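Side-chain contacts in nitrite transporter NirC (Salmonella enterica subsp. enterica serovar Typhimurium, PDB 4FC4), which conducts nitrite across the cytoplasmic inner membrane in both directions, as a pentameric channel of the formate/nitrite transporter family: residues B[17-20]-B[21-25]; B[10-13]-B[14-18]. All blocks are in the same frame, centred on the assembly; numbering follows the deposited sequence.

Contact 1. Residues B[17-20]-B[21-25]; sequences ARLS and ANNPL
The flat amide of Asn22 comes up against Arg18, one helical turn back. Asn22 ND2 comes 3.7 Å from Arg18 CB, while Asn22 CG sits 3.2 Å from Arg18 O. That carbonyl oxygen and Asn22 ND2 are not hydrogen-bonded, because the angle is poor, so the amide rests against the turn without gripping it. The amide and guanidinium planes are 36° apart. With chi1 at -76°, Arg18 CG is set beside the backbone N, the chain runs back toward the preceding turn, and only CB and CG come near the amide. Asn23, the other flat side chain, has its CG anti to the backbone N (chi1 180°), and its OD1 accepts a hydrogen bond from Gly26 N.

Three successive backbone bonds, from Ala21, Asn22 and Asn23, run to the helix end. Asn22 N to Arg18 O is the shortest at 2.8 Å, and the series closes with Asn23 N to Leu19 O at 3.1 Å. Asn23 then leaves helical backbone angles. The Leu19 side chain stays alongside, with CD1 4.2 Å from Asn23 CB, and it also packs on Phe27. Pro24 CB passes 4.1 Å from Ser20 O. Across the subunit boundary, Asn23 packs on Thr249 of a neighbouring subunit. Asn23 is thus both the first residue past helix 3-22 and the N-cap of helix 24-51, which leads into the first predicted transmembrane span; its OD1 accepts from the backbone N three residues on, as in a classical asparagine N-cap.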
# COMPACT_ATOMS: atom_id res chain seq x y z
N ALA B 17 -22.72 -18.48 -20.92
CA ALA B 17 -23.57 -19.35 -21.68
C ALA B 17 -23.13 -19.49 -23.12
O ALA B 17 -23.17 -20.61 -23.66
CB ALA B 17 -24.99 -18.85 -21.64
N ARG B 18 -22.71 -18.38 -23.76
CA ARG B 18 -22.33 -18.45 -25.20
C ARG B 18 -21.04 -19.23 -25.30
O ARG B 18 -20.87 -20.08 -26.19
CB ARG B 18 -22.24 -17.08 -25.92
CG ARG B 18 -23.61 -16.47 -26.25
CD ARG B 18 -23.54 -15.21 -27.11
NE ARG B 18 -22.77 -14.17 -26.43
CZ ARG B 18 -23.26 -13.29 -25.57
NH1 ARG B 18 -22.45 -12.44 -25.01
NH2 ARG B 18 -24.56 -13.25 -25.28
N LEU B 19 -20.15 -18.97 -24.34
CA LEU B 19 -18.88 -19.65 -24.28
C LEU B 19 -19.07 -21.16 -24.13
O LEU B 19 -18.46 -21.93 -24.86
CB LEU B 19 -18.02 -19.08 -23.17
CG LEU B 19 -16.62 -19.66 -23.02
CD1 LEU B 19 -15.86 -19.33 -24.28
CD2 LEU B 19 -15.89 -19.08 -21.79
N SER B 20 -19.92 -21.58 -23.19
CA SER B 20 -20.16 -22.98 -22.91
C SER B 20 -20.63 -23.74 -24.15
O SER B 20 -20.14 -24.83 -24.46
CB SER B 20 -21.17 -23.08 -21.77
OG SER B 20 -21.47 -24.43 -21.46
N ALA B 21 -21.56 -23.14 -24.89
CA ALA B 21 -22.22 -23.82 -25.98
C ALA B 21 -21.46 -23.67 -27.29
O ALA B 21 -21.44 -24.58 -28.08
CB ALA B 21 -23.65 -23.31 -26.11
N ASN B 22 -20.82 -22.52 -27.53
CA ASN B 22 -20.21 -22.24 -28.84
C ASN B 22 -18.72 -22.53 -28.95
O ASN B 22 -18.16 -22.64 -30.05
CB ASN B 22 -20.45 -20.79 -29.29
CG ASN B 22 -21.92 -20.36 -29.23
OD1 ASN B 22 -22.86 -21.17 -29.29
ND2 ASN B 22 -22.11 -19.06 -29.09
N ASN B 23 -18.04 -22.61 -27.82
CA ASN B 23 -16.60 -22.82 -27.83
C ASN B 23 -16.26 -23.64 -26.58
O ASN B 23 -15.59 -23.12 -25.65
CB ASN B 23 -15.86 -21.46 -27.94
CG ASN B 23 -14.32 -21.59 -27.96
OD1 ASN B 23 -13.74 -22.68 -28.08
ND2 ASN B 23 -13.65 -20.45 -27.82
N PRO B 24 -16.76 -24.91 -26.55
CA PRO B 24 -16.59 -25.75 -25.37
C PRO B 24 -15.14 -25.78 -24.92
O PRO B 24 -14.87 -25.66 -23.72
CB PRO B 24 -17.05 -27.16 -25.85
CG PRO B 24 -17.48 -27.02 -27.28
CD PRO B 24 -17.61 -25.56 -27.58
N LEU B 25 -14.22 -25.98 -25.85
CA LEU B 25 -12.79 -26.00 -25.54
C LEU B 25 -12.33 -24.78 -24.72
O LEU B 25 -11.67 -24.93 -23.69
CB LEU B 25 -11.95 -26.11 -26.83
CG LEU B 25 -10.41 -26.03 -26.67
CD1 LEU B 25 -9.85 -27.17 -25.81
CD2 LEU B 25 -9.70 -25.92 -28.02

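Contact 2. Residues B[10-13]-B[14-18]; sequences AANA and ARIAR
Asn12 and Arg15 run alongside each other on helix 3-22, forming an i to i+3 side-chain bridge along an alpha-helix. Among side-chain polar contacts, NE and NH2 of Arg15 both donate to the one amide oxygen. Arg15 NH2 reaches Asn12 OD1 at 2.7 Å, with an N-H...O angle of 152°, and Arg15 NE reaches the same OD1 at 3.0 Å, more bent at 138°. OD1 lies at the edge of the guanidinium, in its plane, although the amide plane itself is turned 29° from it. The bend at chi3 folds the end of the arginine back beside the asparagine. Arg15 NH2 also forms a salt bridge with Glu78, which together with the asparagine would help fix the orientation of the guanidinium.

The backbone contributes the regular i to i+4 ladder, including Ile16 N to Asn12 O at 2.8 Å and Ala17 N to Ala13 O at 2.9 Å.

Side-chain packing joins the helix to helices 80-93 and 98-125. Ala10 meets Ala93, Ala13 rests on Leu87 and Ile16 on His83, all of helix 80-93, while Ile16 also reaches Ile104 of helix 98-125. Within the segments, Ile16 doubles back along the turn: its CG1 is 3.3 Å from Asn12 O, and its CD1 methyl stops 3.8 Å from Asn12 ND2.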
# COMPACT_ATOMS: atom_id res chain seq x y z
N ALA B 10 -25.56 -10.05 -15.42
CA ALA B 10 -26.46 -10.63 -16.36
C ALA B 10 -25.87 -10.71 -17.80
O ALA B 10 -26.11 -11.69 -18.51
CB ALA B 10 -27.77 -9.84 -16.34
N ALA B 11 -25.11 -9.70 -18.24
CA ALA B 11 -24.48 -9.78 -19.57
C ALA B 11 -23.37 -10.81 -19.45
O ALA B 11 -23.19 -11.63 -20.34
CB ALA B 11 -23.96 -8.44 -20.04
N ASN B 12 -22.65 -10.82 -18.34
CA ASN B 12 -21.63 -11.83 -18.16
C ASN B 12 -22.19 -13.28 -18.20
O ASN B 12 -21.57 -14.22 -18.72
CB ASN B 12 -20.93 -11.55 -16.87
CG ASN B 12 -19.64 -12.33 -16.73
OD1 ASN B 12 -18.86 -12.46 -17.68
ND2 ASN B 12 -19.41 -12.86 -15.56
N ALA B 13 -23.39 -13.47 -17.67
CA ALA B 13 -23.96 -14.78 -17.60
C ALA B 13 -24.29 -15.29 -19.01
O ALA B 13 -24.01 -16.47 -19.32
CB ALA B 13 -25.16 -14.75 -16.69
N ALA B 14 -24.86 -14.41 -19.86
CA ALA B 14 -25.09 -14.73 -21.30
C ALA B 14 -23.80 -15.04 -22.05
O ALA B 14 -23.76 -15.94 -22.89
CB ALA B 14 -25.93 -13.65 -22.04
N ARG B 15 -22.74 -14.33 -21.71
CA ARG B 15 -21.42 -14.55 -22.30
C ARG B 15 -20.87 -15.90 -21.90
O ARG B 15 -20.30 -16.58 -22.75
CB ARG B 15 -20.42 -13.47 -21.86
CG ARG B 15 -19.10 -13.51 -22.63
CD ARG B 15 -17.97 -12.78 -21.91
NE ARG B 15 -17.85 -13.10 -20.48
CZ ARG B 15 -17.15 -14.12 -19.96
NH1 ARG B 15 -16.53 -15.00 -20.75
NH2 ARG B 15 -17.09 -14.31 -18.65
N ILE B 16 -21.00 -16.24 -20.61
CA ILE B 16 -20.61 -17.56 -20.09
C ILE B 16 -21.40 -18.66 -20.83
O ILE B 16 -20.82 -19.61 -21.33
CB ILE B 16 -20.82 -17.64 -18.57
CG1 ILE B 16 -19.80 -16.79 -17.81
CG2 ILE B 16 -20.78 -19.10 -18.07
CD1 ILE B 16 -20.22 -16.51 -16.38
N ALA B 17 -22.72 -18.48 -20.92
CA ALA B 17 -23.57 -19.35 -21.68
C ALA B 17 -23.13 -19.49 -23.12
O ALA B 17 -23.17 -20.61 -23.66
CB ALA B 17 -24.99 -18.85 -21.64
N ARG B 18 -22.71 -18.38 -23.76
CA ARG B 18 -22.33 -18.45 -25.20
C ARG B 18 -21.04 -19.23 -25.30
O ARG B 18 -20.87 -20.08 -26.19
CB ARG B 18 -22.24 -17.08 -25.92
CG ARG B 18 -23.61 -16.47 -26.25
CD ARG B 18 -23.54 -15.21 -27.11
NE ARG B 18 -22.77 -14.17 -26.43
CZ ARG B 18 -23.26 -13.29 -25.57
NH1 ARG B 18 -22.45 -12.44 -25.01
NH2 ARG B 18 -24.56 -13.25 -25.28

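How the contacts relate
Both contacts belong to helix 3-22, the first helix of the chain, and their centres are about 10 Å apart. Contact 2 comes first and occupies the middle of the helix; contact 1 takes over at Ala17 and Arg18, which the two share. From there the chain passes through Asn23 into helix 24-51, which includes the first predicted transmembrane span. Both lie on the same side of the chain's centre. Helix 98-125 touches side chains of each, whereas helix 80-93 is met by contact 2. Contact 2 thus seats the helix within its own subunit, with no other chain touching it, while contact 1 reaches a neighbouring subunit of the pentamer.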